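PDB 3LJS: fructokinase from Xylella fastidiosa Temecula1, which probably catalyses the ATP-dependent phosphorylation of fructose, as a carbohydrate kinase of the PfkB (ribokinase-like) family. Local coordinates for residues 42-47 with 70-75; 182-187 with 201-206; 117-122 with 153-158. All blocks are in the same frame, centred on the assembly; numbering follows the deposited sequence.

Interaction 1. Residues 42-47 with 70-75; sequences VAVAVA and DSFAEA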
ATOM      1  N   VAL B  42      14.150 -16.640   4.352  1.00 16.93           N
ATOM      2  CA  VAL B  42      14.790 -17.881   4.769  1.00 15.69           C
ATOM      3  C   VAL B  42      14.678 -18.918   3.659  1.00 15.92           C
ATOM      4  O   VAL B  42      15.645 -19.613   3.349  1.00 17.95           O
ATOM      5  CB  VAL B  42      14.152 -18.429   6.064  1.00 17.22           C
ATOM      6  CG1 VAL B  42      14.741 -19.797   6.398  1.00 16.04           C
ATOM      7  CG2 VAL B  42      14.408 -17.452   7.222  1.00 15.66           C
ATOM      8  N   ALA B  43      13.503 -18.997   3.043  1.00 15.50           N
ATOM      9  CA  ALA B  43      13.262 -19.950   1.968  1.00 16.90           C
ATOM     10  C   ALA B  43      14.205 -19.733   0.788  1.00 18.77           C
ATOM     11  O   ALA B  43      14.787 -20.690   0.257  1.00 16.39           O
ATOM     12  CB  ALA B  43      11.804 -19.854   1.498  1.00 15.73           C
ATOM     13  N   VAL B  44      14.360 -18.478   0.377  1.00 17.88           N
ATOM     14  CA  VAL B  44      15.227 -18.170  -0.751  1.00 19.76           C
ATOM     15  C   VAL B  44      16.686 -18.450  -0.424  1.00 19.31           C
ATOM     16  O   VAL B  44      17.452 -18.883  -1.288  1.00 19.07           O
ATOM     17  CB  VAL B  44      15.064 -16.701  -1.199  1.00 20.55           C
ATOM     18  CG1 VAL B  44      16.052 -16.383  -2.309  1.00 25.51           C
ATOM     19  CG2 VAL B  44      13.639 -16.469  -1.694  1.00 20.70           C
ATOM     20  N   ALA B  45      17.078 -18.207   0.823  1.00 18.83           N
ATOM     21  CA  ALA B  45      18.459 -18.465   1.222  1.00 19.23           C
ATOM     22  C   ALA B  45      18.738 -19.965   1.146  1.00 18.96           C
ATOM     23  O   ALA B  45      19.805 -20.381   0.700  1.00 19.61           O
ATOM     24  CB  ALA B  45      18.704 -17.954   2.642  1.00 20.00           C
ATOM     25  N   VAL B  46      17.778 -20.772   1.591  1.00 17.39           N
ATOM     26  CA  VAL B  46      17.928 -22.227   1.564  1.00 17.38           C
ATOM     27  C   VAL B  46      17.996 -22.737   0.122  1.00 17.53           C
ATOM     28  O   VAL B  46      18.818 -23.590  -0.202  1.00 17.75           O
ATOM     29  CB  VAL B  46      16.744 -22.938   2.284  1.00 17.28           C
ATOM     30  CG1 VAL B  46      16.849 -24.457   2.103  1.00 16.64           C
ATOM     31  CG2 VAL B  46      16.748 -22.595   3.768  1.00 14.78           C
ATOM     32  N   ALA B  47      17.132 -22.207  -0.740  1.00 17.38           N
ATOM     33  CA  ALA B  47      17.094 -22.626  -2.139  1.00 19.27           C
ATOM     34  C   ALA B  47      18.390 -22.284  -2.874  1.00 19.90           C
ATOM     35  O   ALA B  47      18.851 -23.039  -3.724  1.00 19.33           O
ATOM     36  CB  ALA B  47      15.914 -21.975  -2.842  1.00 19.40           C
ATOM     37  N   ASP B  70       6.547 -15.672  -8.758  1.00 26.81           N
ATOM     38  CA  ASP B  70       7.578 -15.893  -9.768  1.00 27.27           C
ATOM     39  C   ASP B  70       8.975 -15.834  -9.167  1.00 26.99           C
ATOM     40  O   ASP B  70       9.857 -16.592  -9.574  1.00 27.10           O
ATOM     41  CB  ASP B  70       7.463 -14.864 -10.900  1.00 29.19           C
ATOM     42  CG  ASP B  70       6.150 -14.969 -11.657  1.00 31.98           C
ATOM     43  OD1 ASP B  70       5.654 -16.100 -11.845  1.00 33.65           O
ATOM     44  OD2 ASP B  70       5.620 -13.920 -12.078  1.00 34.95           O
ATOM     45  N   SER B  71       9.179 -14.934  -8.207  1.00 25.59           N
ATOM     46  CA  SER B  71      10.478 -14.813  -7.549  1.00 25.33           C
ATOM     47  C   SER B  71      10.817 -16.131  -6.853  1.00 24.49           C
ATOM     48  O   SER B  71      11.963 -16.584  -6.894  1.00 22.89           O
ATOM     49  CB  SER B  71      10.464 -13.674  -6.523  1.00 26.43           C
ATOM     50  OG  SER B  71      10.297 -12.415  -7.160  1.00 27.30           O
ATOM     51  N   PHE B  72       9.821 -16.740  -6.213  1.00 23.71           N
ATOM     52  CA  PHE B  72      10.027 -18.017  -5.531  1.00 22.87           C
ATOM     53  C   PHE B  72      10.384 -19.103  -6.545  1.00 24.31           C
ATOM     54  O   PHE B  72      11.323 -19.875  -6.339  1.00 23.71           O
ATOM     55  CB  PHE B  72       8.765 -18.442  -4.765  1.00 21.64           C
ATOM     56  CG  PHE B  72       8.587 -17.753  -3.432  1.00 20.20           C
ATOM     57  CD1 PHE B  72       9.640 -17.683  -2.519  1.00 22.21           C
ATOM     58  CD2 PHE B  72       7.352 -17.211  -3.074  1.00 20.55           C
ATOM     59  CE1 PHE B  72       9.464 -17.080  -1.256  1.00 20.05           C
ATOM     60  CE2 PHE B  72       7.163 -16.607  -1.819  1.00 18.37           C
ATOM     61  CZ  PHE B  72       8.222 -16.543  -0.910  1.00 19.19           C
ATOM     62  N   ALA B  73       9.627 -19.162  -7.636  1.00 24.81           N
ATOM     63  CA  ALA B  73       9.868 -20.155  -8.676  1.00 27.63           C
ATOM     64  C   ALA B  73      11.277 -20.024  -9.257  1.00 28.04           C
ATOM     65  O   ALA B  73      11.988 -21.019  -9.402  1.00 28.81           O
ATOM     66  CB  ALA B  73       8.825 -20.014  -9.784  1.00 28.34           C
ATOM     67  N   GLU B  74      11.681 -18.798  -9.577  1.00 29.19           N
ATOM     68  CA  GLU B  74      13.005 -18.550 -10.146  1.00 30.44           C
ATOM     69  C   GLU B  74      14.134 -18.928  -9.190  1.00 29.82           C
ATOM     70  O   GLU B  74      15.227 -19.294  -9.626  1.00 28.75           O
ATOM     71  CB  GLU B  74      13.158 -17.073 -10.528  1.00 34.21           C
ATOM     72  CG  GLU B  74      11.996 -16.516 -11.334  1.00 42.71           C
ATOM     73  CD  GLU B  74      12.162 -15.041 -11.675  1.00 46.76           C
ATOM     74  OE1 GLU B  74      12.630 -14.267 -10.807  1.00 48.53           O
ATOM     75  OE2 GLU B  74      11.805 -14.657 -12.811  1.00 49.75           O
ATOM     76  N   ALA B  75      13.875 -18.841  -7.887  1.00 27.41           N
ATOM     77  CA  ALA B  75      14.899 -19.162  -6.897  1.00 26.25           C
ATOM     78  C   ALA B  75      15.000 -20.650  -6.607  1.00 24.86           C
ATOM     79  O   ALA B  75      15.943 -21.102  -5.959  1.00 26.76           O
ATOM     80  CB  ALA B  75      14.634 -18.402  -5.605  1.00 25.30           C
TER
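The ring of Phe72 meets Val44 on a slant: its CE1 lies 4.2 Å from Val44 CG2 on the facing helix. Elsewhere the buried ring stacks with Phe55 and is touched by Ala13 and Thr79 from loops. Its chi1 of -80° swings the ring toward 42-47, although the bond from CA to CB does not head there. Val44 reaches across with both branches. CG2, beside the backbone N, takes the ring, while CG1, anti to that nitrogen (chi1 176°), rests 4.1 Å from Ala75 CB. The fork of the valine thus straddles two residues one helical turn apart. A third touch falls at the C-terminal side of the contact, where Ala47 CB sits 3.2 Å from Ala75 O, a snug approach of a methyl to a backbone carbonyl. The CA atoms of Val44 and Ala75 are 6.2 Å apart. The axes run nearly parallel, at 21°, with a closest approach of 10.0 Å, and the contact is apolar throughout its side chains. Helix 63-75 is the connection of a beta-alpha-beta crossover between the parallel neighbours 53-60 and 82-85 of the large mixed sheet, and the contact packs it beside helix 38-49, which precedes strand 53-60. Ala43, Val46 and Ala47 pack on Val53 of that strand, Val42 and Ala43 on Cys9 of the adjoining strand 6-10, and Val42 also reaches Val265 of helix 262-275.

Interaction 2. Residues 182-187 with 201-206; sequences SRLWKG and LDYLAN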
ATOM      1  N   SER B 182       1.694 -13.122  25.449  1.00 28.40           N
ATOM      2  CA  SER B 182       1.020 -14.413  25.473  1.00 28.96           C
ATOM      3  C   SER B 182       1.290 -15.295  24.249  1.00 27.98           C
ATOM      4  O   SER B 182       1.651 -16.467  24.384  1.00 26.88           O
ATOM      5  CB  SER B 182      -0.484 -14.197  25.624  1.00 30.63           C
ATOM      6  OG  SER B 182      -1.152 -15.438  25.716  1.00 39.44           O
ATOM      7  N   ARG B 183       1.108 -14.739  23.058  1.00 27.04           N
ATOM      8  CA  ARG B 183       1.332 -15.500  21.833  1.00 26.26           C
ATOM      9  C   ARG B 183       2.802 -15.836  21.626  1.00 24.55           C
ATOM     10  O   ARG B 183       3.138 -16.941  21.198  1.00 24.81           O
ATOM     11  CB  ARG B 183       0.807 -14.729  20.626  1.00 26.00           C
ATOM     12  CG  ARG B 183      -0.700 -14.650  20.578  1.00 26.82           C
ATOM     13  CD  ARG B 183      -1.138 -13.694  19.504  1.00 29.29           C
ATOM     14  NE  ARG B 183      -2.561 -13.407  19.607  1.00 30.48           N
ATOM     15  CZ  ARG B 183      -3.154 -12.378  19.018  1.00 30.51           C
ATOM     16  NH1 ARG B 183      -2.442 -11.536  18.279  1.00 25.40           N
ATOM     17  NH2 ARG B 183      -4.459 -12.186  19.180  1.00 30.52           N
ATOM     18  N   LEU B 184       3.675 -14.884  21.927  1.00 22.58           N
ATOM     19  CA  LEU B 184       5.101 -15.111  21.771  1.00 24.09           C
ATOM     20  C   LEU B 184       5.542 -16.286  22.639  1.00 24.63           C
ATOM     21  O   LEU B 184       6.254 -17.171  22.167  1.00 24.12           O
ATOM     22  CB  LEU B 184       5.889 -13.848  22.136  1.00 23.66           C
ATOM     23  CG  LEU B 184       5.580 -12.633  21.250  1.00 25.92           C
ATOM     24  CD1 LEU B 184       6.404 -11.431  21.699  1.00 23.23           C
ATOM     25  CD2 LEU B 184       5.881 -12.975  19.794  1.00 24.10           C
ATOM     26  N   TRP B 185       5.119 -16.308  23.902  1.00 25.10           N
ATOM     27  CA  TRP B 185       5.495 -17.408  24.791  1.00 24.56           C
ATOM     28  C   TRP B 185       4.924 -18.737  24.307  1.00 24.41           C
ATOM     29  O   TRP B 185       5.573 -19.772  24.431  1.00 23.80           O
ATOM     30  CB  TRP B 185       5.028 -17.150  26.231  1.00 25.21           C
ATOM     31  CG  TRP B 185       5.955 -16.273  27.025  1.00 26.69           C
ATOM     32  CD1 TRP B 185       5.684 -15.026  27.520  1.00 27.71           C
ATOM     33  CD2 TRP B 185       7.303 -16.573  27.408  1.00 26.71           C
ATOM     34  NE1 TRP B 185       6.781 -14.532  28.187  1.00 28.73           N
ATOM     35  CE2 TRP B 185       7.787 -15.459  28.135  1.00 28.53           C
ATOM     36  CE3 TRP B 185       8.148 -17.672  27.209  1.00 26.60           C
ATOM     37  CZ2 TRP B 185       9.081 -15.415  28.663  1.00 28.73           C
ATOM     38  CZ3 TRP B 185       9.438 -17.628  27.735  1.00 28.93           C
ATOM     39  CH2 TRP B 185       9.890 -16.504  28.454  1.00 28.96           C
ATOM     40  N   LYS B 186       3.711 -18.715  23.763  1.00 23.75           N
ATOM     41  CA  LYS B 186       3.110 -19.946  23.274  1.00 24.49           C
ATOM     42  C   LYS B 186       3.907 -20.490  22.093  1.00 23.30           C
ATOM     43  O   LYS B 186       4.178 -21.692  22.013  1.00 23.85           O
ATOM     44  CB  LYS B 186       1.659 -19.720  22.851  1.00 27.06           C
ATOM     45  CG  LYS B 186       0.990 -20.996  22.369  1.00 30.95           C
ATOM     46  CD  LYS B 186      -0.521 -20.871  22.350  1.00 36.77           C
ATOM     47  CE  LYS B 186      -1.173 -22.196  21.971  1.00 39.03           C
ATOM     48  NZ  LYS B 186      -2.661 -22.110  22.032  1.00 40.51           N
ATOM     49  N   GLY B 187       4.279 -19.606  21.174  1.00 21.50           N
ATOM     50  CA  GLY B 187       5.058 -20.038  20.029  1.00 20.79           C
ATOM     51  C   GLY B 187       6.377 -20.619  20.507  1.00 22.37           C
ATOM     52  O   GLY B 187       6.822 -21.672  20.033  1.00 19.83           O
ATOM     53  N   LEU B 201      15.218 -10.859  24.173  1.00 30.87           N
ATOM     54  CA  LEU B 201      15.490 -11.607  25.394  1.00 31.30           C
ATOM     55  C   LEU B 201      15.181 -10.693  26.586  1.00 32.19           C
ATOM     56  O   LEU B 201      14.606 -11.130  27.584  1.00 32.30           O
ATOM     57  CB  LEU B 201      16.956 -12.054  25.421  1.00 30.41           C
ATOM     58  CG  LEU B 201      17.471 -12.821  26.644  1.00 31.09           C
ATOM     59  CD1 LEU B 201      16.581 -14.022  26.930  1.00 30.61           C
ATOM     60  CD2 LEU B 201      18.910 -13.264  26.393  1.00 30.40           C
ATOM     61  N   ASP B 202      15.552  -9.420  26.466  1.00 33.97           N
ATOM     62  CA  ASP B 202      15.296  -8.453  27.528  1.00 34.41           C
ATOM     63  C   ASP B 202      13.794  -8.238  27.667  1.00 33.00           C
ATOM     64  O   ASP B 202      13.262  -8.199  28.776  1.00 32.63           O
ATOM     65  CB  ASP B 202      15.987  -7.120  27.222  1.00 37.08           C
ATOM     66  CG  ASP B 202      17.500  -7.234  27.232  1.00 40.79           C
ATOM     67  OD1 ASP B 202      18.033  -7.929  28.125  1.00 41.11           O
ATOM     68  OD2 ASP B 202      18.157  -6.624  26.357  1.00 43.97           O
ATOM     69  N   TYR B 203      13.118  -8.105  26.531  1.00 32.26           N
ATOM     70  CA  TYR B 203      11.672  -7.916  26.513  1.00 32.04           C
ATOM     71  C   TYR B 203      10.999  -9.064  27.256  1.00 32.25           C
ATOM     72  O   TYR B 203      10.160  -8.848  28.131  1.00 32.12           O
ATOM     73  CB  TYR B 203      11.164  -7.881  25.067  1.00 33.33           C
ATOM     74  CG  TYR B 203       9.661  -8.011  24.943  1.00 35.33           C
ATOM     75  CD1 TYR B 203       8.823  -6.915  25.150  1.00 35.85           C
ATOM     76  CD2 TYR B 203       9.074  -9.242  24.655  1.00 35.70           C
ATOM     77  CE1 TYR B 203       7.435  -7.045  25.075  1.00 36.85           C
ATOM     78  CE2 TYR B 203       7.691  -9.384  24.579  1.00 36.94           C
ATOM     79  CZ  TYR B 203       6.879  -8.284  24.790  1.00 36.58           C
ATOM     80  OH  TYR B 203       5.514  -8.431  24.728  1.00 38.03           O
ATOM     81  N   LEU B 204      11.373 -10.289  26.897  1.00 31.53           N
ATOM     82  CA  LEU B 204      10.799 -11.473  27.523  1.00 31.21           C
ATOM     83  C   LEU B 204      11.095 -11.533  29.017  1.00 31.56           C
ATOM     84  O   LEU B 204      10.247 -11.948  29.811  1.00 31.31           O
ATOM     85  CB  LEU B 204      11.323 -12.736  26.825  1.00 29.69           C
ATOM     86  CG  LEU B 204      10.844 -12.885  25.377  1.00 28.80           C
ATOM     87  CD1 LEU B 204      11.627 -13.974  24.664  1.00 27.30           C
ATOM     88  CD2 LEU B 204       9.350 -13.195  25.378  1.00 25.55           C
ATOM     89  N   ALA B 205      12.299 -11.119  29.400  1.00 33.87           N
ATOM     90  CA  ALA B 205      12.682 -11.125  30.807  1.00 35.69           C
ATOM     91  C   ALA B 205      11.776 -10.160  31.565  1.00 37.62           C
ATOM     92  O   ALA B 205      11.330 -10.450  32.676  1.00 38.38           O
ATOM     93  CB  ALA B 205      14.141 -10.710  30.957  1.00 34.11           C
ATOM     94  N   ASN B 206      11.501  -9.016  30.948  1.00 39.65           N
ATOM     95  CA  ASN B 206      10.647  -8.014  31.564  1.00 41.99           C
ATOM     96  C   ASN B 206       9.236  -8.548  31.780  1.00 42.16           C
ATOM     97  O   ASN B 206       8.626  -8.289  32.816  1.00 42.06           O
ATOM     98  CB  ASN B 206      10.600  -6.744  30.705  1.00 45.41           C
ATOM     99  CG  ASN B 206      11.942  -6.032  30.639  1.00 50.12           C
ATOM    100  OD1 ASN B 206      12.581  -5.793  31.667  1.00 53.32           O
ATOM    101  ND2 ASN B 206      12.372  -5.680  29.429  1.00 52.50           N
TER
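Leu204 lies over one face of the Trp185 indole, and this pair forms the dense part of the contact. The methyl CD2 stands 3.8 Å above the indole plane, displaced toward the rim, and makes a CH-pi contact with the five-membered ring at 4.2 Å from its centroid, 26° off the normal. The leucine and the indole point past one another, which brings the far end of the indole back to the leucine's own main chain: Trp185 CZ2 is 3.8 Å from Leu204 O and 3.9 Å from Leu204 CB. A chi1 of -83° sets the tryptophan ring beside its backbone N and carries it toward the other helix. The bond from NE1 to Thr207 OG1 restrains the indole from outside the two segments, and the same hydroxyl is bonded to Leu204 O. Indole and carbonyl therefore share one polar partner beside an otherwise apolar patch. The second pair is sparser. Leu184 CD1 touches Tyr203 CE2 at 3.8 Å, the leucine branch set roughly perpendicular to the tyrosine side chain, and no other atoms of these two residues come as close. Leu184 is buried, whereas Tyr203 is partly exposed and meets Phe169, Pro180 and Ala181. Solvent lies on the outer sides of both helices, where Ser182, Lys186, Asp202 and Asn206 are exposed. Helix 181-189 lies in the connection from strand 162-166 to its parallel neighbour 193-197, and helix 198-207 in that from 193-197 to 226-230, so the contact joins two successive beta-alpha-beta crossovers of the main sheet. Helix 143-158 packs on 181-189 through Arg183 and Lys186, and Val215 of helix 212-220 touches Trp185, Leu201 and Ala205.

Interaction 3. Residues 117-122 with 153-158; sequences FRVEHF and MRRAQA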
ATOM      1  N   PHE B 117      -4.383 -16.827   5.509  1.00 22.33           N
ATOM      2  CA  PHE B 117      -4.092 -18.252   5.391  1.00 21.37           C
ATOM      3  C   PHE B 117      -4.802 -18.933   6.565  1.00 20.22           C
ATOM      4  O   PHE B 117      -4.721 -18.465   7.696  1.00 20.10           O
ATOM      5  CB  PHE B 117      -2.581 -18.496   5.494  1.00 20.07           C
ATOM      6  CG  PHE B 117      -2.164 -19.901   5.146  1.00 20.98           C
ATOM      7  CD1 PHE B 117      -1.605 -20.186   3.901  1.00 19.98           C
ATOM      8  CD2 PHE B 117      -2.324 -20.940   6.061  1.00 20.19           C
ATOM      9  CE1 PHE B 117      -1.206 -21.487   3.573  1.00 20.36           C
ATOM     10  CE2 PHE B 117      -1.931 -22.244   5.743  1.00 20.44           C
ATOM     11  CZ  PHE B 117      -1.370 -22.517   4.496  1.00 19.60           C
ATOM     12  N   ARG B 118      -5.509 -20.024   6.299  1.00 21.65           N
ATOM     13  CA  ARG B 118      -6.213 -20.740   7.361  1.00 22.57           C
ATOM     14  C   ARG B 118      -5.769 -22.196   7.387  1.00 22.46           C
ATOM     15  O   ARG B 118      -5.184 -22.686   6.421  1.00 22.57           O
ATOM     16  CB  ARG B 118      -7.735 -20.636   7.166  1.00 25.23           C
ATOM     17  CG  ARG B 118      -8.290 -19.221   7.408  1.00 26.56           C
ATOM     18  CD  ARG B 118      -8.055 -18.760   8.853  1.00 29.92           C
ATOM     19  NE  ARG B 118      -8.443 -17.364   9.071  1.00 31.51           N
ATOM     20  CZ  ARG B 118      -7.608 -16.326   9.043  1.00 34.08           C
ATOM     21  NH1 ARG B 118      -6.306 -16.501   8.813  1.00 28.88           N
ATOM     22  NH2 ARG B 118      -8.081 -15.099   9.226  1.00 33.85           N
ATOM     23  N   VAL B 119      -6.044 -22.883   8.491  1.00 22.48           N
ATOM     24  CA  VAL B 119      -5.630 -24.275   8.639  1.00 24.14           C
ATOM     25  C   VAL B 119      -6.019 -25.154   7.456  1.00 24.66           C
ATOM     26  O   VAL B 119      -5.278 -26.065   7.086  1.00 24.28           O
ATOM     27  CB  VAL B 119      -6.185 -24.881   9.947  1.00 24.28           C
ATOM     28  CG1 VAL B 119      -5.841 -26.362  10.024  1.00 27.90           C
ATOM     29  CG2 VAL B 119      -5.583 -24.147  11.141  1.00 25.10           C
ATOM     30  N   GLU B 120      -7.173 -24.871   6.858  1.00 25.27           N
ATOM     31  CA  GLU B 120      -7.655 -25.633   5.707  1.00 28.10           C
ATOM     32  C   GLU B 120      -6.713 -25.515   4.504  1.00 27.37           C
ATOM     33  O   GLU B 120      -6.770 -26.332   3.583  1.00 26.53           O
ATOM     34  CB  GLU B 120      -9.044 -25.133   5.302  1.00 33.00           C
ATOM     35  CG  GLU B 120      -9.023 -23.723   4.725  1.00 38.80           C
ATOM     36  CD  GLU B 120     -10.383 -23.050   4.741  1.00 43.41           C
ATOM     37  OE1 GLU B 120     -10.940 -22.864   5.843  1.00 46.63           O
ATOM     38  OE2 GLU B 120     -10.888 -22.699   3.654  1.00 45.68           O
ATOM     39  N   HIS B 121      -5.850 -24.500   4.506  1.00 26.56           N
ATOM     40  CA  HIS B 121      -4.928 -24.294   3.386  1.00 25.15           C
ATOM     41  C   HIS B 121      -3.661 -25.142   3.451  1.00 23.87           C
ATOM     42  O   HIS B 121      -2.913 -25.219   2.473  1.00 22.34           O
ATOM     43  CB  HIS B 121      -4.554 -22.810   3.265  1.00 25.35           C
ATOM     44  CG  HIS B 121      -5.722 -21.916   2.982  1.00 25.62           C
ATOM     45  ND1 HIS B 121      -6.523 -22.064   1.869  1.00 26.89           N
ATOM     46  CD2 HIS B 121      -6.247 -20.886   3.688  1.00 23.53           C
ATOM     47  CE1 HIS B 121      -7.494 -21.168   1.905  1.00 23.83           C
ATOM     48  NE2 HIS B 121      -7.350 -20.442   2.998  1.00 25.55           N
ATOM     49  N   PHE B 122      -3.411 -25.771   4.597  1.00 24.07           N
ATOM     50  CA  PHE B 122      -2.236 -26.632   4.740  1.00 24.28           C
ATOM     51  C   PHE B 122      -2.464 -27.888   3.911  1.00 26.68           C
ATOM     52  O   PHE B 122      -3.603 -28.311   3.724  1.00 26.98           O
ATOM     53  CB  PHE B 122      -2.025 -27.051   6.197  1.00 24.82           C
ATOM     54  CG  PHE B 122      -1.367 -26.006   7.047  1.00 23.27           C
ATOM     55  CD1 PHE B 122      -0.165 -25.430   6.656  1.00 21.69           C
ATOM     56  CD2 PHE B 122      -1.925 -25.634   8.263  1.00 23.78           C
ATOM     57  CE1 PHE B 122       0.476 -24.502   7.467  1.00 22.22           C
ATOM     58  CE2 PHE B 122      -1.291 -24.708   9.083  1.00 22.82           C
ATOM     59  CZ  PHE B 122      -0.088 -24.142   8.680  1.00 21.81           C
HETATM   60  N   MSE B 153       2.786 -25.533  13.721  1.00 18.07           N
HETATM   61  CA  MSE B 153       3.902 -25.990  14.539  1.00 20.06           C
HETATM   62  C   MSE B 153       3.571 -27.323  15.210  1.00 19.75           C
HETATM   63  O   MSE B 153       4.431 -28.200  15.310  1.00 18.90           O
HETATM   64  CB  MSE B 153       4.250 -24.946  15.605  1.00 23.44           C
HETATM   65  CG  MSE B 153       4.740 -23.613  15.051  1.00 26.38           C
HETATM   66 SE   MSE B 153       4.994 -22.274  16.453  1.00 39.76          SE
HETATM   67  CE  MSE B 153       6.887 -22.483  16.763  1.00 35.24           C
ATOM     68  N   ARG B 154       2.328 -27.480  15.668  1.00 18.77           N
ATOM     69  CA  ARG B 154       1.917 -28.724  16.316  1.00 20.59           C
ATOM     70  C   ARG B 154       1.839 -29.867  15.306  1.00 19.62           C
ATOM     71  O   ARG B 154       2.196 -31.010  15.605  1.00 19.98           O
ATOM     72  CB  ARG B 154       0.558 -28.554  17.013  1.00 19.71           C
ATOM     73  CG  ARG B 154       0.604 -27.664  18.255  1.00 21.29           C
ATOM     74  CD  ARG B 154      -0.750 -27.606  18.971  1.00 23.99           C
ATOM     75  NE  ARG B 154      -1.798 -27.031  18.132  1.00 23.63           N
ATOM     76  CZ  ARG B 154      -2.399 -25.869  18.371  1.00 26.40           C
ATOM     77  NH1 ARG B 154      -2.061 -25.149  19.435  1.00 25.38           N
ATOM     78  NH2 ARG B 154      -3.338 -25.424  17.542  1.00 24.61           N
ATOM     79  N   ARG B 155       1.367 -29.552  14.106  1.00 19.38           N
ATOM     80  CA  ARG B 155       1.244 -30.546  13.050  1.00 20.81           C
ATOM     81  C   ARG B 155       2.650 -30.982  12.607  1.00 19.99           C
ATOM     82  O   ARG B 155       2.915 -32.165  12.394  1.00 18.54           O
ATOM     83  CB  ARG B 155       0.460 -29.940  11.875  1.00 24.77           C
ATOM     84  CG  ARG B 155      -0.063 -30.945  10.869  1.00 33.18           C
ATOM     85  CD  ARG B 155      -1.146 -30.324   9.983  1.00 37.85           C
ATOM     86  NE  ARG B 155      -2.333 -29.936  10.749  1.00 41.79           N
ATOM     87  CZ  ARG B 155      -3.467 -29.490  10.207  1.00 43.11           C
ATOM     88  NH1 ARG B 155      -3.577 -29.369   8.888  1.00 39.50           N
ATOM     89  NH2 ARG B 155      -4.496 -29.173  10.985  1.00 42.38           N
ATOM     90  N   ALA B 156       3.552 -30.017  12.485  1.00 18.66           N
ATOM     91  CA  ALA B 156       4.921 -30.305  12.079  1.00 18.93           C
ATOM     92  C   ALA B 156       5.574 -31.272  13.064  1.00 17.58           C
ATOM     93  O   ALA B 156       6.165 -32.272  12.665  1.00 19.98           O
ATOM     94  CB  ALA B 156       5.728 -29.005  12.005  1.00 18.11           C
ATOM     95  N   GLN B 157       5.463 -30.970  14.351  1.00 18.34           N
ATOM     96  CA  GLN B 157       6.057 -31.805  15.387  1.00 20.01           C
ATOM     97  C   GLN B 157       5.522 -33.231  15.304  1.00 21.11           C
ATOM     98  O   GLN B 157       6.291 -34.193  15.310  1.00 20.65           O
ATOM     99  CB  GLN B 157       5.764 -31.205  16.769  1.00 22.32           C
ATOM    100  CG  GLN B 157       6.414 -31.933  17.946  1.00 24.67           C
ATOM    101  CD  GLN B 157       5.695 -33.219  18.314  1.00 27.61           C
ATOM    102  OE1 GLN B 157       4.466 -33.262  18.357  1.00 25.21           O
ATOM    103  NE2 GLN B 157       6.461 -34.270  18.598  1.00 27.82           N
ATOM    104  N   ALA B 158       4.204 -33.361  15.203  1.00 19.68           N
ATOM    105  CA  ALA B 158       3.580 -34.674  15.125  1.00 21.74           C
ATOM    106  C   ALA B 158       3.967 -35.434  13.856  1.00 22.69           C
ATOM    107  O   ALA B 158       3.959 -36.661  13.847  1.00 23.81           O
ATOM    108  CB  ALA B 158       2.065 -34.535  15.209  1.00 20.61           C
TER
HETATM  109  O   HOH W   1      -5.688 -28.700   6.915  1.00 26.04           O
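The guanidinium group of Arg155 is laid against Val119 and Phe122. Val119 CG1 is 3.3 Å from Arg155 NH2, and Phe122 places CB 3.9 Å from NH1 of the same arginine, with its CD2 over one face of the guanidinium. The phenyl and guanidinium planes are turned 60° apart, so the groups do not stack flat. A water in the plane of the guanidinium completes this shell: it accepts from Arg155 NH1 at 3.0 Å and donates to Val119 O at 2.7 Å. That carbonyl also receives the backbone N of Phe122, so two bonds grip it. In the next shell, Arg155 NH2 forms a salt bridge with Glu151, one turn back on the same helix. The arginine leaves the helix with CG anti to its N (chi1 -165°) and bends at chi3 (-64°), which turns the charged end toward the turn. Phe122 is steadied by Phe117, whose CE2 lies 3.7 Å above the centre of its ring, and both rings meet Phe10; Phe127 adds an edge-to-face partner. Residues 119-121 form a 3-10 turn leading toward helix 124-129. The whole is a water-bridged packing of such a turn on helix 143-158, within the layered alpha/beta domain of ribokinase-like kinases.

From the N terminus, interaction 1 comes first: it closes a short loop through strand 53-60 and joins the first two helices of the main domain, 38-49 and 63-75. Next, 117-122 with 153-158 spans helix 124-129 and strand 130-136, fastening the approach to that helix onto helix 143-158. Interaction 2 follows, closing the shortest loop, around strand 193-197. The three are in series, and none nests in or crosses another. Interactions 1 and 2 lie on opposite sides of the chain's centre, their centres 30 Å apart. Interactions 2 and 3 touch directly: the selenomethionine at Met153 brings CE to 3.4 Å from Gly187 O, linking helices 143-158 and 181-189.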